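Local coordinates for CELL division control protein 6 (Pyrobaculum aerophilum, PDB 1FNN), which binds adenine nucleotide and probably hydrolyses ATP as an AAA+ factor of the Cdc6/Cdc18 family, and is probably involved in regulating DNA replication, at residues L288-F293 with N340-K345; I297-K302 with C322-E327; I309-A314 with Q334-L339. All blocks are in the same frame, centred on the assembly; numbering follows the deposited sequence.

Contact 1: L288-F293 with N340-K345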
loop_
_atom_site.group_PDB
_atom_site.type_symbol
_atom_site.label_atom_id
_atom_site.label_comp_id
_atom_site.label_asym_id
_atom_site.label_seq_id
_atom_site.Cartn_x
_atom_site.Cartn_y
_atom_site.Cartn_z
ATOM N N LEU A 288 -9.189 -34.957 0.368
ATOM C CA LEU A 288 -10.211 -35.106 1.376
ATOM C C LEU A 288 -9.826 -34.649 2.776
ATOM O O LEU A 288 -10.561 -33.931 3.455
ATOM C CB LEU A 288 -10.704 -36.572 1.512
ATOM C CG LEU A 288 -11.749 -36.887 2.555
ATOM C CD1 LEU A 288 -13.034 -36.087 2.349
ATOM C CD2 LEU A 288 -12.111 -38.388 2.590
ATOM N N HIS A 289 -8.789 -35.201 3.383
ATOM C CA HIS A 289 -8.402 -34.896 4.742
ATOM C C HIS A 289 -7.938 -33.430 4.921
ATOM O O HIS A 289 -7.966 -32.986 6.047
ATOM C CB HIS A 289 -7.348 -35.906 5.241
ATOM C CG HIS A 289 -8.171 -37.088 5.715
ATOM N ND1 HIS A 289 -8.615 -37.201 7.013
ATOM C CD2 HIS A 289 -8.619 -38.184 5.043
ATOM C CE1 HIS A 289 -9.303 -38.330 7.123
ATOM N NE2 HIS A 289 -9.317 -38.935 5.949
ATOM N N GLU A 290 -7.396 -32.798 3.918
ATOM C CA GLU A 290 -7.061 -31.370 3.962
ATOM C C GLU A 290 -8.340 -30.538 3.998
ATOM O O GLU A 290 -8.393 -29.518 4.687
ATOM C CB GLU A 290 -6.194 -30.977 2.768
ATOM C CG GLU A 290 -5.731 -29.502 2.786
ATOM C CD GLU A 290 -4.611 -29.231 1.805
ATOM O OE1 GLU A 290 -4.306 -28.048 1.534
ATOM O OE2 GLU A 290 -3.992 -30.185 1.266
ATOM N N LYS A 291 -9.395 -30.919 3.266
ATOM C CA LYS A 291 -10.720 -30.362 3.398
ATOM C C LYS A 291 -11.278 -30.516 4.801
ATOM O O LYS A 291 -11.791 -29.578 5.409
ATOM C CB LYS A 291 -11.807 -30.947 2.456
ATOM C CG LYS A 291 -11.534 -30.632 0.975
ATOM C CD LYS A 291 -12.773 -31.060 0.200
ATOM C CE LYS A 291 -12.853 -30.634 -1.230
ATOM N NZ LYS A 291 -11.964 -31.428 -2.124
ATOM N N LEU A 292 -11.185 -31.700 5.390
ATOM C CA LEU A 292 -11.649 -31.988 6.721
ATOM C C LEU A 292 -10.846 -31.148 7.729
ATOM O O LEU A 292 -11.438 -30.640 8.682
ATOM C CB LEU A 292 -11.461 -33.506 7.055
ATOM C CG LEU A 292 -12.413 -34.436 6.227
ATOM C CD1 LEU A 292 -12.007 -35.910 6.417
ATOM C CD2 LEU A 292 -13.853 -34.222 6.654
ATOM N N PHE A 293 -9.547 -31.064 7.532
ATOM C CA PHE A 293 -8.731 -30.251 8.436
ATOM C C PHE A 293 -9.118 -28.740 8.270
ATOM O O PHE A 293 -9.225 -28.094 9.299
ATOM C CB PHE A 293 -7.276 -30.406 8.041
ATOM C CG PHE A 293 -6.344 -29.810 9.082
ATOM C CD1 PHE A 293 -6.416 -30.169 10.400
ATOM C CD2 PHE A 293 -5.405 -28.873 8.662
ATOM C CE1 PHE A 293 -5.564 -29.622 11.353
ATOM C CE2 PHE A 293 -4.540 -28.313 9.608
ATOM C CZ PHE A 293 -4.624 -28.688 10.940
ATOM N N ASN A 340 0.681 -26.567 6.036
ATOM C CA ASN A 340 1.627 -25.946 5.118
ATOM C C ASN A 340 1.049 -25.641 3.751
ATOM O O ASN A 340 1.353 -24.599 3.181
ATOM C CB ASN A 340 2.790 -26.918 4.868
ATOM C CG ASN A 340 4.008 -26.298 5.523
ATOM O OD1 ASN A 340 4.529 -25.381 4.881
ATOM N ND2 ASN A 340 4.310 -26.849 6.686
ATOM N N ASP A 341 0.311 -26.617 3.186
ATOM C CA ASP A 341 -0.305 -26.402 1.873
ATOM C C ASP A 341 -1.378 -25.327 1.917
ATOM O O ASP A 341 -1.495 -24.445 1.041
ATOM C CB ASP A 341 -0.874 -27.761 1.364
ATOM C CG ASP A 341 -1.455 -27.651 -0.015
ATOM O OD1 ASP A 341 -0.745 -27.399 -1.012
ATOM O OD2 ASP A 341 -2.682 -27.810 -0.210
ATOM N N LEU A 342 -2.238 -25.345 2.932
ATOM C CA LEU A 342 -3.299 -24.310 3.034
ATOM C C LEU A 342 -2.648 -22.931 3.201
ATOM O O LEU A 342 -3.083 -21.966 2.556
ATOM C CB LEU A 342 -4.177 -24.626 4.251
ATOM C CG LEU A 342 -5.060 -25.881 4.171
ATOM C CD1 LEU A 342 -5.652 -26.161 5.569
ATOM C CD2 LEU A 342 -6.196 -25.726 3.134
ATOM N N ARG A 343 -1.548 -22.861 3.945
ATOM C CA ARG A 343 -0.850 -21.577 4.084
ATOM C C ARG A 343 -0.258 -21.117 2.749
ATOM O O ARG A 343 -0.401 -19.979 2.314
ATOM C CB ARG A 343 0.296 -21.708 5.073
ATOM C CG ARG A 343 1.045 -20.412 5.393
ATOM C CD ARG A 343 2.433 -20.754 5.958
ATOM N NE ARG A 343 3.370 -20.846 4.851
ATOM C CZ ARG A 343 3.983 -21.853 4.274
ATOM N NH1 ARG A 343 3.835 -23.107 4.655
ATOM N NH2 ARG A 343 4.797 -21.618 3.258
ATOM N N GLU A 344 0.383 -22.019 2.022
ATOM C CA GLU A 344 0.988 -21.728 0.706
ATOM C C GLU A 344 -0.044 -21.245 -0.281
ATOM O O GLU A 344 0.196 -20.339 -1.097
ATOM C CB GLU A 344 1.643 -23.030 0.226
ATOM C CG GLU A 344 2.939 -22.913 -0.548
ATOM C CD GLU A 344 4.048 -22.530 0.421
ATOM O OE1 GLU A 344 3.741 -22.598 1.637
ATOM O OE2 GLU A 344 5.164 -22.180 -0.003
ATOM N N LYS A 345 -1.281 -21.785 -0.192
ATOM C CA LYS A 345 -2.328 -21.329 -1.095
ATOM C C LYS A 345 -3.024 -20.056 -0.627
ATOM O O LYS A 345 -3.961 -19.623 -1.294
ATOM C CB LYS A 345 -3.368 -22.455 -1.319
ATOM C CG LYS A 345 -2.655 -23.671 -1.957
ATOM C CD LYS A 345 -3.625 -24.805 -2.241
ATOM C CE LYS A 345 -2.906 -25.792 -3.217
ATOM N NZ LYS A 345 -3.929 -26.852 -3.472
#
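In the C-terminal winged-helix domain, Glu-290 and Phe-293 of helix 288-304 meet Asp-341 and Leu-342 near the C-terminal end of helix 332-344, so that the first and third helices of the three-helix core are joined. The short segment axes cross at -76°, their closest approach is 11.2 Å, and the nearest CA atoms, those of Glu-290 and Leu-342, lie 8.1 Å apart, a separation bridged by side chains rather than backbone. Leu-342 does most of the apolar work by splitting its branches between two partners. Its CD2 lies 3.8 Å from CG of Glu-290, the two side chains running past each other in opposite directions. The other methyl, CD1, comes obliquely to the ring of Phe-293, 4.1 Å from CD2 of that ring. Glu-290 can extend this far because its CG is anti to the backbone N (chi1 -177°) and the chain stays stretched beyond it. An alanine in place of Leu-342 is likely to open a gap between the helices, taking this apolar neighbour from the Phe-293 ring and from CG of Glu-290. The carboxylates of Glu-290 and Asp-341 are turned 89° to each other, but the modelled OE1 to OD2 separation of 2.4 Å is too short to be trusted, and their exact placing is doubtful. Lys-345 NZ makes a long salt bridge, 3.6 Å, with Asp-341 OD2, an atom whose place is uncertain, and its positive charge may partly offset the two acids. Tyr-338 of helix 332-344 touches His-289, Glu-290 and Phe-293; Phe-293 also packs on Ala-314 of helix 311-324, while Lys-291 and Leu-292 lean on Ile-384 of helix 373-387.

Contact 2: I297-K302 with C322-E327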
loop_
_atom_site.group_PDB
_atom_site.type_symbol
_atom_site.label_atom_id
_atom_site.label_comp_id
_atom_site.label_asym_id
_atom_site.label_seq_id
_atom_site.Cartn_x
_atom_site.Cartn_y
_atom_site.Cartn_z
ATOM N N ILE A 297 -10.488 -26.261 11.268
ATOM C CA ILE A 297 -9.944 -24.920 11.611
ATOM C C ILE A 297 -11.119 -23.948 11.605
ATOM O O ILE A 297 -11.313 -23.150 12.515
ATOM C CB ILE A 297 -8.889 -24.534 10.569
ATOM C CG1 ILE A 297 -7.625 -25.407 10.706
ATOM C CG2 ILE A 297 -8.507 -23.044 10.707
ATOM C CD1 ILE A 297 -6.689 -25.238 9.510
ATOM N N VAL A 298 -11.959 -23.947 10.587
ATOM C CA VAL A 298 -13.182 -23.199 10.526
ATOM C C VAL A 298 -14.047 -23.395 11.762
ATOM O O VAL A 298 -14.548 -22.395 12.346
ATOM C CB VAL A 298 -14.005 -23.482 9.267
ATOM C CG1 VAL A 298 -15.398 -22.821 9.394
ATOM C CG2 VAL A 298 -13.325 -23.011 7.995
ATOM N N ARG A 299 -14.282 -24.633 12.212
ATOM C CA ARG A 299 -15.079 -24.876 13.416
ATOM C C ARG A 299 -14.457 -24.396 14.715
ATOM O O ARG A 299 -15.156 -23.784 15.588
ATOM C CB ARG A 299 -15.447 -26.393 13.588
ATOM C CG ARG A 299 -16.450 -26.778 12.506
ATOM C CD ARG A 299 -17.265 -28.024 12.818
ATOM N NE ARG A 299 -18.093 -28.363 11.649
ATOM C CZ ARG A 299 -18.681 -29.549 11.504
ATOM N NH1 ARG A 299 -18.529 -30.474 12.441
ATOM N NH2 ARG A 299 -19.410 -29.771 10.416
ATOM N N SER A 300 -13.165 -24.509 14.908
ATOM C CA SER A 300 -12.528 -24.020 16.105
ATOM C C SER A 300 -12.622 -22.449 16.135
ATOM O O SER A 300 -12.658 -21.930 17.243
ATOM C CB SER A 300 -11.052 -24.336 16.218
ATOM O OG SER A 300 -10.817 -25.720 15.989
ATOM N N LEU A 301 -12.445 -21.826 14.996
ATOM C CA LEU A 301 -12.417 -20.349 14.933
ATOM C C LEU A 301 -13.804 -19.782 15.167
ATOM O O LEU A 301 -13.976 -18.790 15.886
ATOM C CB LEU A 301 -11.887 -19.903 13.565
ATOM C CG LEU A 301 -10.384 -19.916 13.346
ATOM C CD1 LEU A 301 -10.080 -19.697 11.870
ATOM C CD2 LEU A 301 -9.667 -18.856 14.221
ATOM N N LYS A 302 -14.866 -20.455 14.696
ATOM C CA LYS A 302 -16.232 -20.134 15.037
ATOM C C LYS A 302 -16.506 -20.196 16.530
ATOM O O LYS A 302 -17.251 -19.361 17.047
ATOM C CB LYS A 302 -17.231 -21.046 14.303
ATOM C CG LYS A 302 -17.481 -20.596 12.888
ATOM C CD LYS A 302 -17.994 -21.716 12.011
ATOM C CE LYS A 302 -19.195 -21.284 11.186
ATOM N NZ LYS A 302 -20.437 -21.461 12.012
ATOM N N CYS A 322 -13.667 -35.707 11.809
ATOM C CA CYS A 322 -13.461 -37.022 11.174
ATOM C C CYS A 322 -14.495 -38.058 11.605
ATOM O O CYS A 322 -15.137 -38.607 10.696
ATOM C CB CYS A 322 -12.040 -37.535 11.433
ATOM S SG CYS A 322 -10.841 -36.726 10.351
ATOM N N GLU A 323 -14.752 -38.210 12.897
ATOM C CA GLU A 323 -15.772 -39.111 13.384
ATOM C C GLU A 323 -17.185 -38.782 12.952
ATOM O O GLU A 323 -17.905 -39.656 12.414
ATOM C CB GLU A 323 -15.746 -39.208 14.924
ATOM C CG GLU A 323 -16.519 -40.406 15.468
ATOM C CD GLU A 323 -16.141 -41.718 14.772
ATOM O OE1 GLU A 323 -14.942 -41.939 14.467
ATOM O OE2 GLU A 323 -17.073 -42.518 14.533
ATOM N N GLU A 324 -17.496 -37.469 12.827
ATOM C CA GLU A 324 -18.769 -37.100 12.241
ATOM C C GLU A 324 -18.928 -37.652 10.841
ATOM O O GLU A 324 -20.079 -37.899 10.421
ATOM C CB GLU A 324 -18.992 -35.602 12.010
ATOM C CG GLU A 324 -19.230 -34.770 13.214
ATOM C CD GLU A 324 -19.497 -33.299 12.852
ATOM O OE1 GLU A 324 -20.081 -32.931 11.808
ATOM O OE2 GLU A 324 -19.045 -32.559 13.751
ATOM N N TYR A 325 -17.881 -37.498 10.036
ATOM C CA TYR A 325 -17.999 -37.870 8.630
ATOM C C TYR A 325 -17.607 -39.358 8.394
ATOM O O TYR A 325 -17.385 -39.728 7.245
ATOM C CB TYR A 325 -17.116 -36.974 7.752
ATOM C CG TYR A 325 -17.838 -35.641 7.486
ATOM C CD1 TYR A 325 -17.629 -34.559 8.335
ATOM C CD2 TYR A 325 -18.694 -35.503 6.422
ATOM C CE1 TYR A 325 -18.265 -33.350 8.118
ATOM C CE2 TYR A 325 -19.342 -34.308 6.187
ATOM C CZ TYR A 325 -19.119 -33.234 7.044
ATOM O OH TYR A 325 -19.771 -32.056 6.793
ATOM N N GLY A 326 -17.403 -40.094 9.463
ATOM C CA GLY A 326 -17.100 -41.530 9.373
ATOM C C GLY A 326 -15.690 -41.858 8.936
ATOM O O GLY A 326 -15.466 -42.876 8.244
ATOM N N GLU A 327 -14.740 -40.960 9.215
ATOM C CA GLU A 327 -13.391 -41.101 8.692
ATOM C C GLU A 327 -12.424 -41.279 9.843
ATOM O O GLU A 327 -12.676 -40.713 10.914
ATOM C CB GLU A 327 -12.949 -39.850 7.913
ATOM C CG GLU A 327 -13.523 -39.732 6.516
ATOM C CD GLU A 327 -12.816 -40.681 5.541
ATOM O OE1 GLU A 327 -11.607 -40.921 5.696
ATOM O OE2 GLU A 327 -13.490 -41.167 4.624
#
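The carboxylate of Glu-324 lies at the edge of the Arg-299 guanidinium, near its plane, the two planes only 23° apart, and neither segment stacks a group on a face of this pair. The phenol oxygen of Tyr-325 approaches the guanidinium obliquely, whereas Arg-299 NH2 lies near the plane of the Tyr-325 ring at its edge, with NH2 4.3 Å from OH; this excludes a cation-pi stack. The contact joins the first and second helices of the winged-helix domain: Arg-299 lies on helix 288-304, and Glu-324 is the last residue of helix 311-324. It is a salt bridge at the surface. Arg-299 NH1 stands 2.5 Å from Glu-324 OE2, yet the N-H...O angle of 121° makes the hydrogen bond weak, bent well away from a straight line. The same NH1 is 3.0 Å from OE1 of Glu-324, so one nitrogen faces both carboxylate oxygens, while NH2 remains 3.5 Å from OE1 of that residue, and the pairing is not the bidentate one in which each nitrogen takes its own oxygen. The reach is long, the nearest CA atoms, of Arg-299 and Cys-322, being 12.5 Å apart. It is covered by two extended chains coming from opposite directions; Arg-299 starts with CG beside the backbone N (chi1 -70°), anti to the carbonyl carbon, and runs straight to NE. The arginine side chain touches Ser-317 and Val-321 of helix 311-324, and Tyr-325 packs on Leu-292 and on Thr-381 and Ile-384 of helix 373-387. Tyr-325 is the first residue to leave helical geometry, and Gly-326, with positive phi, is the C-prime residue of a Schellman motif. Its two bonds end the helix: Gly-326 N reaches Glu-323 O at 3.0 Å, and Glu-327 N reaches Cys-322 O at 2.8 Å.

Contact 3: I309-A314 with Q334-L339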
loop_
_atom_site.group_PDB
_atom_site.type_symbol
_atom_site.label_atom_id
_atom_site.label_comp_id
_atom_site.label_asym_id
_atom_site.label_seq_id
_atom_site.Cartn_x
_atom_site.Cartn_y
_atom_site.Cartn_z
ATOM N N ILE A 309 -6.407 -19.554 16.299
ATOM C CA ILE A 309 -6.550 -20.760 17.138
ATOM C C ILE A 309 -5.241 -21.517 16.977
ATOM O O ILE A 309 -4.411 -21.303 16.090
ATOM C CB ILE A 309 -7.804 -21.580 16.902
ATOM C CG1 ILE A 309 -8.050 -21.911 15.420
ATOM C CG2 ILE A 309 -9.072 -20.911 17.411
ATOM C CD1 ILE A 309 -7.297 -23.094 14.898
ATOM N N THR A 310 -4.916 -22.353 17.935
ATOM C CA THR A 310 -3.643 -23.063 17.948
ATOM C C THR A 310 -3.684 -24.282 17.033
ATOM O O THR A 310 -4.784 -24.759 16.757
ATOM C CB THR A 310 -3.263 -23.514 19.371
ATOM O OG1 THR A 310 -4.251 -24.424 19.867
ATOM C CG2 THR A 310 -3.184 -22.316 20.305
ATOM N N PHE A 311 -2.583 -24.842 16.604
ATOM C CA PHE A 311 -2.538 -26.080 15.832
ATOM C C PHE A 311 -3.159 -27.215 16.649
ATOM O O PHE A 311 -3.962 -27.992 16.113
ATOM C CB PHE A 311 -1.122 -26.407 15.359
ATOM C CG PHE A 311 -1.050 -27.695 14.543
ATOM C CD1 PHE A 311 -1.001 -27.643 13.168
ATOM C CD2 PHE A 311 -1.037 -28.926 15.156
ATOM C CE1 PHE A 311 -0.937 -28.798 12.409
ATOM C CE2 PHE A 311 -0.975 -30.092 14.412
ATOM C CZ PHE A 311 -0.925 -30.020 13.034
ATOM N N GLY A 312 -2.917 -27.272 17.958
ATOM C CA GLY A 312 -3.516 -28.290 18.814
ATOM C C GLY A 312 -5.030 -28.226 18.849
ATOM O O GLY A 312 -5.791 -29.217 18.853
ATOM N N ASP A 313 -5.566 -26.985 18.895
ATOM C CA ASP A 313 -6.995 -26.781 18.813
ATOM C C ASP A 313 -7.546 -27.393 17.519
ATOM O O ASP A 313 -8.627 -27.999 17.516
ATOM C CB ASP A 313 -7.355 -25.283 18.806
ATOM C CG ASP A 313 -8.828 -24.974 18.938
ATOM O OD1 ASP A 313 -9.712 -25.836 18.705
ATOM O OD2 ASP A 313 -9.155 -23.806 19.295
ATOM N N ALA A 314 -6.947 -27.014 16.395
ATOM C CA ALA A 314 -7.425 -27.495 15.097
ATOM C C ALA A 314 -7.400 -29.055 15.042
ATOM O O ALA A 314 -8.224 -29.665 14.369
ATOM C CB ALA A 314 -6.463 -26.900 14.070
ATOM N N GLN A 334 1.017 -35.573 9.224
ATOM C CA GLN A 334 0.217 -35.353 8.030
ATOM C C GLN A 334 -0.570 -34.030 8.176
ATOM O O GLN A 334 -0.725 -33.267 7.200
ATOM C CB GLN A 334 -0.769 -36.529 7.887
ATOM C CG GLN A 334 -0.060 -37.796 7.410
ATOM C CD GLN A 334 -1.009 -38.713 6.639
ATOM O OE1 GLN A 334 -1.682 -38.311 5.682
ATOM N NE2 GLN A 334 -1.055 -39.946 7.070
ATOM N N LEU A 335 -1.096 -33.745 9.363
ATOM C CA LEU A 335 -1.890 -32.486 9.473
ATOM C C LEU A 335 -1.035 -31.250 9.203
ATOM O O LEU A 335 -1.414 -30.180 8.716
ATOM C CB LEU A 335 -2.572 -32.461 10.835
ATOM C CG LEU A 335 -3.521 -33.659 11.107
ATOM C CD1 LEU A 335 -4.259 -33.503 12.415
ATOM C CD2 LEU A 335 -4.466 -33.793 9.931
ATOM N N TRP A 336 0.191 -31.336 9.696
ATOM C CA TRP A 336 1.245 -30.355 9.497
ATOM C C TRP A 336 1.522 -30.053 8.060
ATOM O O TRP A 336 1.587 -28.871 7.652
ATOM C CB TRP A 336 2.453 -30.871 10.313
ATOM C CG TRP A 336 3.113 -29.625 10.813
ATOM C CD1 TRP A 336 2.697 -28.825 11.836
ATOM C CD2 TRP A 336 4.306 -29.052 10.278
ATOM N NE1 TRP A 336 3.568 -27.772 11.980
ATOM C CE2 TRP A 336 4.565 -27.892 11.035
ATOM C CE3 TRP A 336 5.170 -29.409 9.242
ATOM C CZ2 TRP A 336 5.665 -27.077 10.785
ATOM C CZ3 TRP A 336 6.261 -28.601 8.995
ATOM C CH2 TRP A 336 6.495 -27.450 9.766
ATOM N N SER A 337 1.607 -31.061 7.175
ATOM C CA SER A 337 1.757 -30.787 5.759
ATOM C C SER A 337 0.466 -30.198 5.199
ATOM O O SER A 337 0.608 -29.465 4.235
ATOM C CB SER A 337 2.067 -32.042 4.897
ATOM O OG SER A 337 2.950 -32.815 5.733
ATOM N N TYR A 338 -0.702 -30.648 5.648
ATOM C CA TYR A 338 -1.910 -30.007 5.115
ATOM C C TYR A 338 -1.884 -28.517 5.502
ATOM O O TYR A 338 -2.304 -27.715 4.684
ATOM C CB TYR A 338 -3.173 -30.621 5.698
ATOM C CG TYR A 338 -3.424 -32.082 5.281
ATOM C CD1 TYR A 338 -4.042 -32.909 6.192
ATOM C CD2 TYR A 338 -3.050 -32.573 4.049
ATOM C CE1 TYR A 338 -4.301 -34.247 5.880
ATOM C CE2 TYR A 338 -3.305 -33.914 3.721
ATOM C CZ TYR A 338 -3.921 -34.722 4.637
ATOM O OH TYR A 338 -4.183 -36.055 4.341
ATOM N N LEU A 339 -1.509 -28.224 6.756
ATOM C CA LEU A 339 -1.477 -26.795 7.138
ATOM C C LEU A 339 -0.504 -25.992 6.289
ATOM O O LEU A 339 -0.810 -24.872 5.839
ATOM C CB LEU A 339 -1.086 -26.634 8.612
ATOM C CG LEU A 339 -1.097 -25.150 9.075
ATOM C CD1 LEU A 339 -2.499 -24.565 8.897
ATOM C CD2 LEU A 339 -0.634 -25.151 10.508
#
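Apolar packing dominates, and Phe-311 supplies all of one side of it. Its ring meets helix 332-344 through three successive atoms. CZ lies 3.7 Å from CB of Leu-335, their side chains crossing at about a right angle; CD1 lies 3.7 Å from CD2 of Leu-339, a methyl placed at the edge of the ring and in its plane. CG of Phe-311 is anti to the backbone N (chi1 -180°), which carries the ring outward to the neighbouring helix. The aromatic interaction is with Trp-336: CE1 of Phe-311 comes within 3.7 Å of CD1 of Trp-336, and the phenyl centroid is 5.3 Å from that of the five-membered ring. With the planes at 56°, the pair is oblique, neither a stack nor T-shaped, whereas His-332 meets the Phe-311 ring edge-to-face. This joins the second and third helices of the winged-helix domain, the helix-turn-helix pair, at the start of helix 311-324. The hydrogen bonding is at the helix start: Thr-310 is the N-cap, its OG1 accepting from Asp-313 N at 3.0 Å with an N-H...O angle of 155°. Backbone bonds tie the same region into the small antiparallel sheet, Ile-309 pairing with Ile-366 and Phe-311 with Thr-364, and Leu-339 packs on Ile-366 of that strand.

Overall arrangement
All three contacts lie in the C-terminal winged-helix domain, away from the nucleotide site, and each joins a different pair of its core helices: 288-304 with 332-344 in contact 1, 288-304 with 311-324 in contact 2, 311-324 with 332-344 in contact 3. The centres of contacts 1 and 2 are about 13 Å apart, those of contacts 1 and 3 about 9 Å, and those of contacts 2 and 3 about 12 Å. Along the chain, contacts 2 and 3 alternate and both are nested within contact 1. A probable hydrogen bond from His-289 to Glu-327 links contacts 1 and 2. Together they tie up the three-helix core of a winged-helix domain, a fold that commonly binds DNA, consistent with a role in replication.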